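Local atomic coordinates of 3-oxo-glucose-6-phosphate:glutamate aminotransferase (Bacillus subtilis subsp. subtilis, PDB entry 4K2M), a protein that catalyses the reversible pyridoxal phosphate-dependent transamination of 3-dehydroglucose 6-phosphate with glutamate to form kanosamine 6-phosphate, a step in kanosamine antibiotic biosynthesis. Residues K183-I188 with N215-K220; S205-I210 with V221-C226; H209-A214 with Y237-T242. One frame throughout, in Å; residues are numbered along the deposited sequence.

Contact 1: K183-I188 with N215-K220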
loop_
_atom_site.group_PDB
_atom_site.type_symbol
_atom_site.label_atom_id
_atom_site.label_comp_id
_atom_site.label_asym_id
_atom_site.label_seq_id
_atom_site.Cartn_x
_atom_site.Cartn_y
_atom_site.Cartn_z
ATOM N N LYS A 183 31.374 -6.274 -15.151
ATOM C CA LYS A 183 31.749 -5.034 -14.452
ATOM C C LYS A 183 31.494 -5.124 -12.954
ATOM O O LYS A 183 31.800 -4.203 -12.193
ATOM C CB LYS A 183 30.938 -3.846 -14.993
ATOM C CG LYS A 183 31.203 -3.486 -16.438
ATOM C CD LYS A 183 32.557 -2.802 -16.603
ATOM C CE LYS A 183 32.643 -2.141 -17.971
ATOM N NZ LYS A 183 33.998 -1.575 -18.220
ATOM N N ILE A 184 30.918 -6.235 -12.522
ATOM C CA ILE A 184 30.484 -6.337 -11.138
ATOM C C ILE A 184 31.672 -6.555 -10.210
ATOM O O ILE A 184 31.788 -5.903 -9.171
ATOM C CB ILE A 184 29.455 -7.475 -10.976
ATOM C CG1 ILE A 184 28.163 -7.096 -11.701
ATOM C CG2 ILE A 184 29.185 -7.761 -9.499
ATOM C CD1 ILE A 184 27.119 -8.231 -11.719
ATOM N N GLU A 185 32.562 -7.464 -10.590
ATOM C CA GLU A 185 33.649 -7.852 -9.702
ATOM C C GLU A 185 34.543 -6.661 -9.344
ATOM O O GLU A 185 34.952 -6.503 -8.193
ATOM C CB GLU A 185 34.468 -8.991 -10.326
ATOM C CG GLU A 185 35.650 -9.402 -9.472
ATOM C CD GLU A 185 36.330 -10.652 -9.996
ATOM O OE1 GLU A 185 37.010 -11.331 -9.203
ATOM O OE2 GLU A 185 36.176 -10.950 -11.199
ATOM N N GLU A 186 34.803 -5.806 -10.327
ATOM C CA GLU A 186 35.572 -4.568 -10.114
ATOM C C GLU A 186 35.018 -3.694 -8.959
ATOM O O GLU A 186 35.779 -3.037 -8.249
ATOM C CB GLU A 186 35.605 -3.779 -11.444
ATOM C CG GLU A 186 35.969 -2.306 -11.334
ATOM C CD GLU A 186 36.066 -1.610 -12.693
ATOM O OE1 GLU A 186 35.204 -1.861 -13.567
ATOM O OE2 GLU A 186 37.008 -0.805 -12.884
ATOM N N ALA A 187 33.698 -3.700 -8.757
ATOM C CA ALA A 187 33.072 -2.832 -7.758
ATOM C C ALA A 187 33.002 -3.435 -6.356
ATOM O O ALA A 187 32.580 -2.775 -5.406
ATOM C CB ALA A 187 31.671 -2.424 -8.218
ATOM N N ILE A 188 33.391 -4.696 -6.223
ATOM C CA ILE A 188 33.249 -5.379 -4.935
ATOM C C ILE A 188 34.286 -4.849 -3.936
ATOM O O ILE A 188 35.441 -4.632 -4.302
ATOM C CB ILE A 188 33.361 -6.913 -5.119
ATOM C CG1 ILE A 188 32.196 -7.433 -5.961
ATOM C CG2 ILE A 188 33.382 -7.634 -3.767
ATOM C CD1 ILE A 188 32.309 -8.894 -6.341
ATOM N N ASN A 215 28.659 -16.233 -5.708
ATOM C CA ASN A 215 29.173 -17.376 -4.949
ATOM C C ASN A 215 30.637 -17.193 -4.587
ATOM O O ASN A 215 31.051 -17.496 -3.468
ATOM C CB ASN A 215 28.997 -18.677 -5.724
ATOM C CG ASN A 215 27.562 -19.151 -5.743
ATOM O OD1 ASN A 215 26.720 -18.629 -5.006
ATOM N ND2 ASN A 215 27.277 -20.152 -6.569
ATOM N N ARG A 216 31.413 -16.678 -5.535
ATOM C CA ARG A 216 32.846 -16.458 -5.306
ATOM C C ARG A 216 33.076 -15.491 -4.152
ATOM O O ARG A 216 33.978 -15.687 -3.337
ATOM C CB ARG A 216 33.529 -15.959 -6.591
ATOM C CG ARG A 216 35.063 -15.930 -6.542
ATOM C CD ARG A 216 35.643 -17.347 -6.652
ATOM N NE ARG A 216 37.106 -17.346 -6.740
ATOM C CZ ARG A 216 37.786 -17.453 -7.878
ATOM N NH1 ARG A 216 37.141 -17.581 -9.034
ATOM N NH2 ARG A 216 39.115 -17.442 -7.854
ATOM N N TYR A 217 32.233 -14.466 -4.053
ATOM C CA TYR A 217 32.434 -13.416 -3.056
ATOM C C TYR A 217 31.477 -13.474 -1.874
ATOM O O TYR A 217 31.481 -12.571 -1.031
ATOM C CB TYR A 217 32.372 -12.045 -3.730
ATOM C CG TYR A 217 33.588 -11.771 -4.583
ATOM C CD1 TYR A 217 34.726 -11.195 -4.026
ATOM C CD2 TYR A 217 33.611 -12.113 -5.930
ATOM C CE1 TYR A 217 35.853 -10.949 -4.797
ATOM C CE2 TYR A 217 34.736 -11.874 -6.717
ATOM C CZ TYR A 217 35.852 -11.286 -6.128
ATOM O OH TYR A 217 36.980 -11.033 -6.871
ATOM N N LYS A 218 30.686 -14.548 -1.811
ATOM C CA LYS A 218 29.742 -14.769 -0.720
ATOM C C LYS A 218 28.769 -13.604 -0.617
ATOM O O LYS A 218 28.506 -13.098 0.477
ATOM C CB LYS A 218 30.474 -14.995 0.614
ATOM C CG LYS A 218 31.135 -16.375 0.711
ATOM C CD LYS A 218 30.095 -17.439 1.008
ATOM C CE LYS A 218 30.597 -18.837 0.683
ATOM N NZ LYS A 218 29.479 -19.829 0.776
ATOM N N LEU A 219 28.258 -13.173 -1.771
ATOM C CA LEU A 219 27.237 -12.123 -1.807
ATOM C C LEU A 219 25.856 -12.758 -1.964
ATOM O O LEU A 219 25.721 -13.871 -2.472
ATOM C CB LEU A 219 27.497 -11.163 -2.974
ATOM C CG LEU A 219 28.935 -10.633 -3.055
ATOM C CD1 LEU A 219 29.138 -9.745 -4.287
ATOM C CD2 LEU A 219 29.265 -9.854 -1.813
ATOM N N LYS A 220 24.830 -12.048 -1.507
ATOM C CA LYS A 220 23.447 -12.451 -1.736
ATOM C C LYS A 220 22.935 -11.758 -2.989
ATOM O O LYS A 220 23.346 -10.639 -3.302
ATOM C CB LYS A 220 22.594 -12.023 -0.541
ATOM C CG LYS A 220 23.008 -12.699 0.756
ATOM C CD LYS A 220 22.716 -14.186 0.686
ATOM C CE LYS A 220 23.203 -14.893 1.943
ATOM N NZ LYS A 220 22.796 -14.128 3.154
#
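Ile188 lays its CD1 methyl over one face of the Tyr217 ring, 3.7 Å from the ring centroid and 21° off the ring normal, a CH-pi contact. The methyl is displaced toward the CG-CD2 side, and Ile188 CD1 comes to 3.5 Å from Tyr217 CD2. The second branch shares the work: Ile188 CG2, anti to the backbone N, lies near the CD1 side of the ring, 3.8 Å from Tyr217 CD1. Beyond the ring the same delta methyl meets Leu219 tip to tip, with Ile188 CD1 3.9 Å from Leu219 CD1. Glu185 approaches at the hydroxyl end of the tyrosine. Its extended chain, with CG anti to the backbone N (chi1 178°), carries the carboxylate to the ring edge, where Tyr217 OH donates to Glu185 OE1. The oxygen lies in the ring plane, while carboxylate and ring planes stand 75° apart. The modelled 2.4 Å between Tyr217 OH and Glu185 OE1 is shorter than a normal hydrogen bond, and its exact length is doubtful.

The contact joins the loop before strand 192-195, whose residues 184-187 have helical backbone angles, to the C-terminal end of helix 207-217, where Lys218, with positive phi, closes a Schellman motif. Leu219 then turns inward against Thr192 and Ile195, and Ile188 also touches Ile147 and Ile213, so the apolar side merges with the packing between helix and sheet. The chemistry is thus split along the tyrosine: its ring packs among aliphatic groups, whereas its hydroxyl donates to an exposed carboxylate.

Contact 2: S205-I210 with V221-C226. With O1G (3-deoxy-3-[(E)-({3-hydroxy-2-methyl-5-[(phosphonooxy)methyl]pyridin-4-yl}methylidene)amino]-6-O-phosphono-alpha-D-gluco pyranose), chain C.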
loop_
_atom_site.group_PDB
_atom_site.type_symbol
_atom_site.label_atom_id
_atom_site.label_comp_id
_atom_site.label_asym_id
_atom_site.label_seq_id
_atom_site.Cartn_x
_atom_site.Cartn_y
_atom_site.Cartn_z
ATOM N N SER A 205 18.442 -10.485 -17.003
ATOM C CA SER A 205 19.865 -10.260 -16.778
ATOM C C SER A 205 20.615 -11.580 -16.910
ATOM O O SER A 205 19.999 -12.647 -16.875
ATOM C CB SER A 205 20.095 -9.730 -15.371
ATOM O OG SER A 205 19.500 -8.467 -15.192
ATOM N N ASP A 206 21.943 -11.516 -17.028
ATOM C CA ASP A 206 22.757 -12.731 -17.139
ATOM C C ASP A 206 22.941 -13.354 -15.764
ATOM O O ASP A 206 24.007 -13.240 -15.149
ATOM C CB ASP A 206 24.115 -12.410 -17.755
ATOM C CG ASP A 206 24.933 -13.666 -18.085
ATOM O OD1 ASP A 206 24.564 -14.797 -17.666
ATOM O OD2 ASP A 206 25.972 -13.508 -18.758
ATOM N N MET A 207 21.904 -14.040 -15.291
ATOM C CA MET A 207 21.866 -14.453 -13.889
ATOM C C MET A 207 22.866 -15.548 -13.528
ATOM O O MET A 207 23.400 -15.562 -12.408
ATOM C CB MET A 207 20.447 -14.855 -13.484
ATOM C CG MET A 207 19.452 -13.683 -13.446
ATOM S SD MET A 207 19.925 -12.436 -12.252
ATOM C CE MET A 207 19.644 -13.321 -10.729
ATOM N N GLN A 208 23.145 -16.451 -14.456
ATOM C CA GLN A 208 24.137 -17.496 -14.155
ATOM C C GLN A 208 25.518 -16.900 -13.869
ATOM O O GLN A 208 26.204 -17.297 -12.916
ATOM C CB GLN A 208 24.211 -18.541 -15.282
ATOM C CG GLN A 208 25.184 -19.680 -14.966
ATOM C CD GLN A 208 25.150 -20.788 -16.003
ATOM O OE1 GLN A 208 24.747 -20.575 -17.148
ATOM N NE2 GLN A 208 25.570 -21.982 -15.603
ATOM N N HIS A 209 25.912 -15.918 -14.671
ATOM C CA HIS A 209 27.209 -15.275 -14.511
ATOM C C HIS A 209 27.205 -14.452 -13.219
ATOM O O HIS A 209 28.148 -14.494 -12.440
ATOM C CB HIS A 209 27.502 -14.427 -15.752
ATOM C CG HIS A 209 28.897 -13.897 -15.822
ATOM N ND1 HIS A 209 29.807 -14.041 -14.796
ATOM C CD2 HIS A 209 29.539 -13.220 -16.804
ATOM C CE1 HIS A 209 30.949 -13.473 -15.144
ATOM N NE2 HIS A 209 30.813 -12.966 -16.355
ATOM N N ILE A 210 26.119 -13.723 -12.975
ATOM C CA ILE A 210 25.965 -12.996 -11.723
ATOM C C ILE A 210 26.077 -13.929 -10.510
ATOM O O ILE A 210 26.759 -13.609 -9.541
ATOM C CB ILE A 210 24.637 -12.181 -11.714
ATOM C CG1 ILE A 210 24.698 -11.081 -12.778
ATOM C CG2 ILE A 210 24.382 -11.581 -10.327
ATOM C CD1 ILE A 210 23.371 -10.320 -12.987
ATOM N N VAL A 221 22.028 -12.418 -3.696
ATOM C CA VAL A 221 21.488 -11.872 -4.935
ATOM C C VAL A 221 19.994 -11.672 -4.756
ATOM O O VAL A 221 19.249 -12.624 -4.514
ATOM C CB VAL A 221 21.724 -12.806 -6.117
ATOM C CG1 VAL A 221 21.038 -12.263 -7.367
ATOM C CG2 VAL A 221 23.211 -12.979 -6.378
ATOM N N ILE A 222 19.561 -10.427 -4.851
ATOM C CA ILE A 222 18.137 -10.163 -4.839
ATOM C C ILE A 222 17.840 -9.525 -6.175
ATOM O O ILE A 222 18.436 -8.501 -6.524
ATOM C CB ILE A 222 17.736 -9.252 -3.648
ATOM C CG1 ILE A 222 16.299 -8.743 -3.814
ATOM C CG2 ILE A 222 18.739 -8.098 -3.462
ATOM C CD1 ILE A 222 15.726 -8.113 -2.526
ATOM N N GLU A 223 16.947 -10.132 -6.947
ATOM C CA GLU A 223 16.729 -9.633 -8.298
ATOM C C GLU A 223 15.454 -8.811 -8.349
ATOM O O GLU A 223 14.449 -9.155 -7.721
ATOM C CB GLU A 223 16.678 -10.775 -9.306
ATOM C CG GLU A 223 15.529 -11.720 -9.081
ATOM C CD GLU A 223 15.512 -12.882 -10.041
ATOM O OE1 GLU A 223 16.233 -12.852 -11.063
ATOM O OE2 GLU A 223 14.757 -13.835 -9.768
ATOM N N ASP A 224 15.520 -7.693 -9.065
ATOM C CA ASP A 224 14.362 -6.836 -9.259
ATOM C C ASP A 224 13.753 -7.322 -10.556
ATOM O O ASP A 224 14.219 -6.976 -11.644
ATOM C CB ASP A 224 14.816 -5.384 -9.403
ATOM C CG ASP A 224 13.678 -4.434 -9.671
ATOM O OD1 ASP A 224 12.578 -4.880 -10.061
ATOM O OD2 ASP A 224 13.898 -3.222 -9.516
ATOM N N ALA A 225 12.710 -8.134 -10.444
ATOM C CA ALA A 225 12.027 -8.653 -11.617
ATOM C C ALA A 225 10.673 -7.969 -11.710
ATOM O O ALA A 225 9.702 -8.541 -12.227
ATOM C CB ALA A 225 11.858 -10.164 -11.503
ATOM N N CYS A 226 10.593 -6.742 -11.194
ATOM C CA CYS A 226 9.304 -6.054 -11.190
ATOM C C CYS A 226 8.689 -5.874 -12.583
ATOM O O CYS A 226 7.455 -5.815 -12.719
ATOM C CB CYS A 226 9.389 -4.732 -10.422
ATOM S SG CYS A 226 9.606 -5.010 -8.640
HETATM P P O1G C . 6.163 -0.660 -7.613
HETATM C C3A O1G C . 10.163 -0.946 -11.817
HETATM O O3 O1G C . 9.835 -0.607 -13.087
HETATM C C1 O1G C . 6.462 3.762 -13.978
HETATM N "N1'" O1G C . 11.618 -1.938 -10.237
HETATM C C2 O1G C . 7.447 2.657 -13.586
HETATM O O2 O1G C . 7.851 2.084 -14.875
HETATM C C9A O1G C . 11.349 -1.624 -11.515
HETATM C C2A O1G C . 12.352 -2.040 -12.576
HETATM C C3 O1G C . 6.840 1.590 -12.659
HETATM N "N3'" O1G C . 7.998 0.803 -12.196
HETATM O O1 O1G C . 5.454 3.282 -14.882
HETATM C C4 O1G C . 6.029 2.213 -11.505
HETATM O O4 O1G C . 5.205 1.102 -11.100
HETATM C C4A O1G C . 9.277 -0.598 -10.813
HETATM C C4B O1G C . 8.031 0.141 -11.101
HETATM C C5 O1G C . 5.072 3.246 -12.100
HETATM O O5 O1G C . 5.782 4.261 -12.819
HETATM C C5A O1G C . 9.584 -0.932 -9.496
HETATM C C5T O1G C . 8.732 -0.623 -8.254
HETATM C C6 O1G C . 4.359 4.077 -11.070
HETATM C C6A O1G C . 10.772 -1.599 -9.239
HETATM O OP1 O1G C . 6.678 -0.221 -6.260
HETATM O OP2 O1G C . 5.208 -1.804 -7.532
HETATM O OP3 O1G C . 5.699 0.541 -8.470
HETATM O OP4 O1G C . 7.465 -1.313 -8.365
HETATM O O6 O1G C . 3.315 4.838 -11.547
HETATM P "P'" O1G C . 2.021 5.120 -10.635
HETATM O OP6 O1G C . 1.400 3.763 -10.380
HETATM O OP7 O1G C . 2.461 5.834 -9.378
HETATM O OP8 O1G C . 1.174 6.005 -11.554
#
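Met207 starts at CB on the first turn of helix 207-217, its CB pointing toward strand 220-224, and bends twice on the way out. Met207 CG passes 4.1 Å from Glu223 OE1, and SD lies 3.9 Å from the same Glu223 oxygen. The folds at chi2 (-61°) and chi3 (-69°) then bring CE to Glu223 and Val221, where Met207 CE sits 3.5 Å from Glu223 OE1 and 3.8 Å from Val221 CG1. One methyl therefore bridges two residues on the same side of the strand. A turn later, Ile210 adds a looser touch, its CG2 4.3 Å from Val221 CG2.

Glu223 keeps its carboxylate beside the methionine, the two chains crossing at an oblique angle, by extending beyond a CG set between the backbone N and carbonyl carbon. Both its oxygens have polar partners: OE1 bonds to His199 and OE2 to Thr241. The packing belongs to a beta-alpha-beta unit, strand 192-195, helix 207-217 and strand 220-224, in the large sheet of the aspartate aminotransferase fold. Next in the strand, Asp224 OD2 lies 2.7 Å from O1G N1', the pyridine nitrogen of the external aldimine, and Asp224 OD1 accepts from Cys226 N at 2.9 Å in an Asx turn. Thr156 also holds Asp224 OD2.

The chemistry thus divides along the strand: the methionine methyl packs on both Val221 and a buried glutamate with two held oxygens, while the neighbouring aspartate faces the pyridine nitrogen and, as in other enzymes of this fold, probably stabilises its protonated form.

Contact 3: H209-A214 with Y237-T242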
loop_
_atom_site.group_PDB
_atom_site.type_symbol
_atom_site.label_atom_id
_atom_site.label_comp_id
_atom_site.label_asym_id
_atom_site.label_seq_id
_atom_site.Cartn_x
_atom_site.Cartn_y
_atom_site.Cartn_z
ATOM N N HIS A 209 25.912 -15.918 -14.671
ATOM C CA HIS A 209 27.209 -15.275 -14.511
ATOM C C HIS A 209 27.205 -14.452 -13.219
ATOM O O HIS A 209 28.148 -14.494 -12.440
ATOM C CB HIS A 209 27.502 -14.427 -15.752
ATOM C CG HIS A 209 28.897 -13.897 -15.822
ATOM N ND1 HIS A 209 29.807 -14.041 -14.796
ATOM C CD2 HIS A 209 29.539 -13.220 -16.804
ATOM C CE1 HIS A 209 30.949 -13.473 -15.144
ATOM N NE2 HIS A 209 30.813 -12.966 -16.355
ATOM N N ILE A 210 26.119 -13.723 -12.975
ATOM C CA ILE A 210 25.965 -12.996 -11.723
ATOM C C ILE A 210 26.077 -13.929 -10.510
ATOM O O ILE A 210 26.759 -13.609 -9.541
ATOM C CB ILE A 210 24.637 -12.181 -11.714
ATOM C CG1 ILE A 210 24.698 -11.081 -12.778
ATOM C CG2 ILE A 210 24.382 -11.581 -10.327
ATOM C CD1 ILE A 210 23.371 -10.320 -12.987
ATOM N N ARG A 211 25.429 -15.093 -10.569
ATOM C CA ARG A 211 25.486 -16.050 -9.459
ATOM C C ARG A 211 26.908 -16.596 -9.260
ATOM O O ARG A 211 27.349 -16.821 -8.129
ATOM C CB ARG A 211 24.469 -17.186 -9.699
ATOM C CG ARG A 211 24.589 -18.415 -8.782
ATOM C CD ARG A 211 24.701 -18.039 -7.321
ATOM N NE ARG A 211 23.482 -17.456 -6.783
ATOM C CZ ARG A 211 23.353 -17.022 -5.533
ATOM N NH1 ARG A 211 24.374 -17.092 -4.689
ATOM N NH2 ARG A 211 22.204 -16.511 -5.125
ATOM N N GLN A 212 27.634 -16.807 -10.349
ATOM C CA GLN A 212 29.019 -17.250 -10.204
ATOM C C GLN A 212 29.852 -16.234 -9.431
ATOM O O GLN A 212 30.642 -16.608 -8.566
ATOM C CB GLN A 212 29.651 -17.518 -11.567
ATOM C CG GLN A 212 29.141 -18.787 -12.217
ATOM C CD GLN A 212 29.540 -18.884 -13.678
ATOM O OE1 GLN A 212 30.236 -18.012 -14.204
ATOM N NE2 GLN A 212 29.098 -19.949 -14.344
ATOM N N ILE A 213 29.682 -14.954 -9.741
ATOM C CA ILE A 213 30.374 -13.904 -8.997
ATOM C C ILE A 213 29.915 -13.855 -7.547
ATOM O O ILE A 213 30.734 -13.773 -6.627
ATOM C CB ILE A 213 30.191 -12.529 -9.648
ATOM C CG1 ILE A 213 30.796 -12.556 -11.052
ATOM C CG2 ILE A 213 30.859 -11.438 -8.801
ATOM C CD1 ILE A 213 30.441 -11.365 -11.906
ATOM N N ALA A 214 28.601 -13.894 -7.338
ATOM C CA ALA A 214 28.054 -13.877 -5.982
ATOM C C ALA A 214 28.592 -15.034 -5.136
ATOM O O ALA A 214 28.939 -14.836 -3.976
ATOM C CB ALA A 214 26.537 -13.903 -6.012
ATOM N N TYR A 237 18.632 -18.514 -10.071
ATOM C CA TYR A 237 19.901 -18.220 -9.435
ATOM C C TYR A 237 19.831 -17.115 -8.382
ATOM O O TYR A 237 20.863 -16.636 -7.919
ATOM C CB TYR A 237 20.919 -17.827 -10.502
ATOM C CG TYR A 237 21.202 -18.935 -11.489
ATOM C CD1 TYR A 237 21.905 -20.073 -11.105
ATOM C CD2 TYR A 237 20.784 -18.832 -12.811
ATOM C CE1 TYR A 237 22.174 -21.087 -12.023
ATOM C CE2 TYR A 237 21.043 -19.835 -13.729
ATOM C CZ TYR A 237 21.745 -20.955 -13.330
ATOM O OH TYR A 237 22.001 -21.951 -14.250
ATOM N N ALA A 238 18.623 -16.708 -7.998
ATOM C CA ALA A 238 18.477 -15.636 -7.003
ATOM C C ALA A 238 18.093 -16.161 -5.622
ATOM O O ALA A 238 17.378 -17.168 -5.508
ATOM C CB ALA A 238 17.443 -14.624 -7.476
ATOM N N ASP A 239 18.551 -15.482 -4.570
ATOM C CA ASP A 239 18.088 -15.810 -3.219
ATOM C C ASP A 239 16.674 -15.290 -2.998
ATOM O O ASP A 239 15.830 -15.974 -2.417
ATOM C CB ASP A 239 19.022 -15.216 -2.183
ATOM C CG ASP A 239 20.421 -15.752 -2.316
ATOM O OD1 ASP A 239 20.576 -16.977 -2.126
ATOM O OD2 ASP A 239 21.343 -14.962 -2.630
ATOM N N ILE A 240 16.436 -14.073 -3.469
ATOM C CA ILE A 240 15.099 -13.484 -3.466
ATOM C C ILE A 240 14.745 -12.918 -4.831
ATOM O O ILE A 240 15.579 -12.297 -5.484
ATOM C CB ILE A 240 14.997 -12.356 -2.420
ATOM C CG1 ILE A 240 14.946 -12.965 -1.019
ATOM C CG2 ILE A 240 13.759 -11.450 -2.680
ATOM C CD1 ILE A 240 14.465 -12.020 0.049
ATOM N N THR A 241 13.502 -13.134 -5.252
ATOM C CA THR A 241 12.966 -12.526 -6.468
ATOM C C THR A 241 11.871 -11.531 -6.072
ATOM O O THR A 241 11.016 -11.846 -5.245
ATOM C CB THR A 241 12.338 -13.619 -7.362
ATOM O OG1 THR A 241 13.363 -14.539 -7.787
ATOM C CG2 THR A 241 11.652 -13.016 -8.594
ATOM N N THR A 242 11.866 -10.338 -6.655
ATOM C CA THR A 242 10.786 -9.404 -6.350
ATOM C C THR A 242 9.947 -9.121 -7.589
ATOM O O THR A 242 10.471 -9.037 -8.698
ATOM C CB THR A 242 11.317 -8.092 -5.784
ATOM O OG1 THR A 242 12.143 -7.461 -6.773
ATOM C CG2 THR A 242 12.142 -8.362 -4.543
HETATM O O HOH W 1 23.814 -16.076 -2.193
#
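Tyr237 O is gripped by two nitrogens of one arginine: Arg211 NE donates to it at 3.0 Å and Arg211 NH2 at 3.1 Å. This side-on fork ties helix 207-217 to the loop leading into strand 240-244, a neighbour of strand 220-224 in the central sheet of the aspartate aminotransferase fold. Both donors come from the same face of the carbonyl, and the NH2 lies above its plane, yet the oxygen sits about 5° out of the guanidinium plane. Bends at chi2 and chi3 (48° and 68°) fold the arginine chain back to this carbonyl. Its aliphatic part rests on the tyrosine, with Arg211 CB 3.7 Å from Tyr237 CB.

NH2 also forms a salt bridge, with Arg211 NH2 3.1 Å from Asp239 OD2. The carboxylate is turned nearly perpendicular to the guanidinium, and OD2 is met from above its own plane. That oxygen additionally accepts from Val221 N, linking the arginine to strand 220-224, while Asn215 of the same helix takes Arg211 NH1. A water completes the circuit, accepting from Arg211 NH1 at 2.8 Å and donating to Asp239 OD2 at 2.7 Å.

How the contacts relate
All three contacts use helix 207-217. Contact 2 lies at its N-terminal end, contact 3 at its middle and contact 1 at its C-terminal end; the centres of contacts 2 and 3 are about 5 Å apart, and that of contact 1 about 11 Å from contact 3 and 13 Å from contact 2. Along the chain, 183-188 comes first, followed by the helix, strand 220-224 and strand 240-244, the last two being neighbours in the seven-stranded sheet. Contacts 2 and 3 share His209 and Ile210. They pack the helix against strand 220-224, which carries Asp224, and the loop before 240-244, while contact 1 joins its C-terminal end to the loop 183-188.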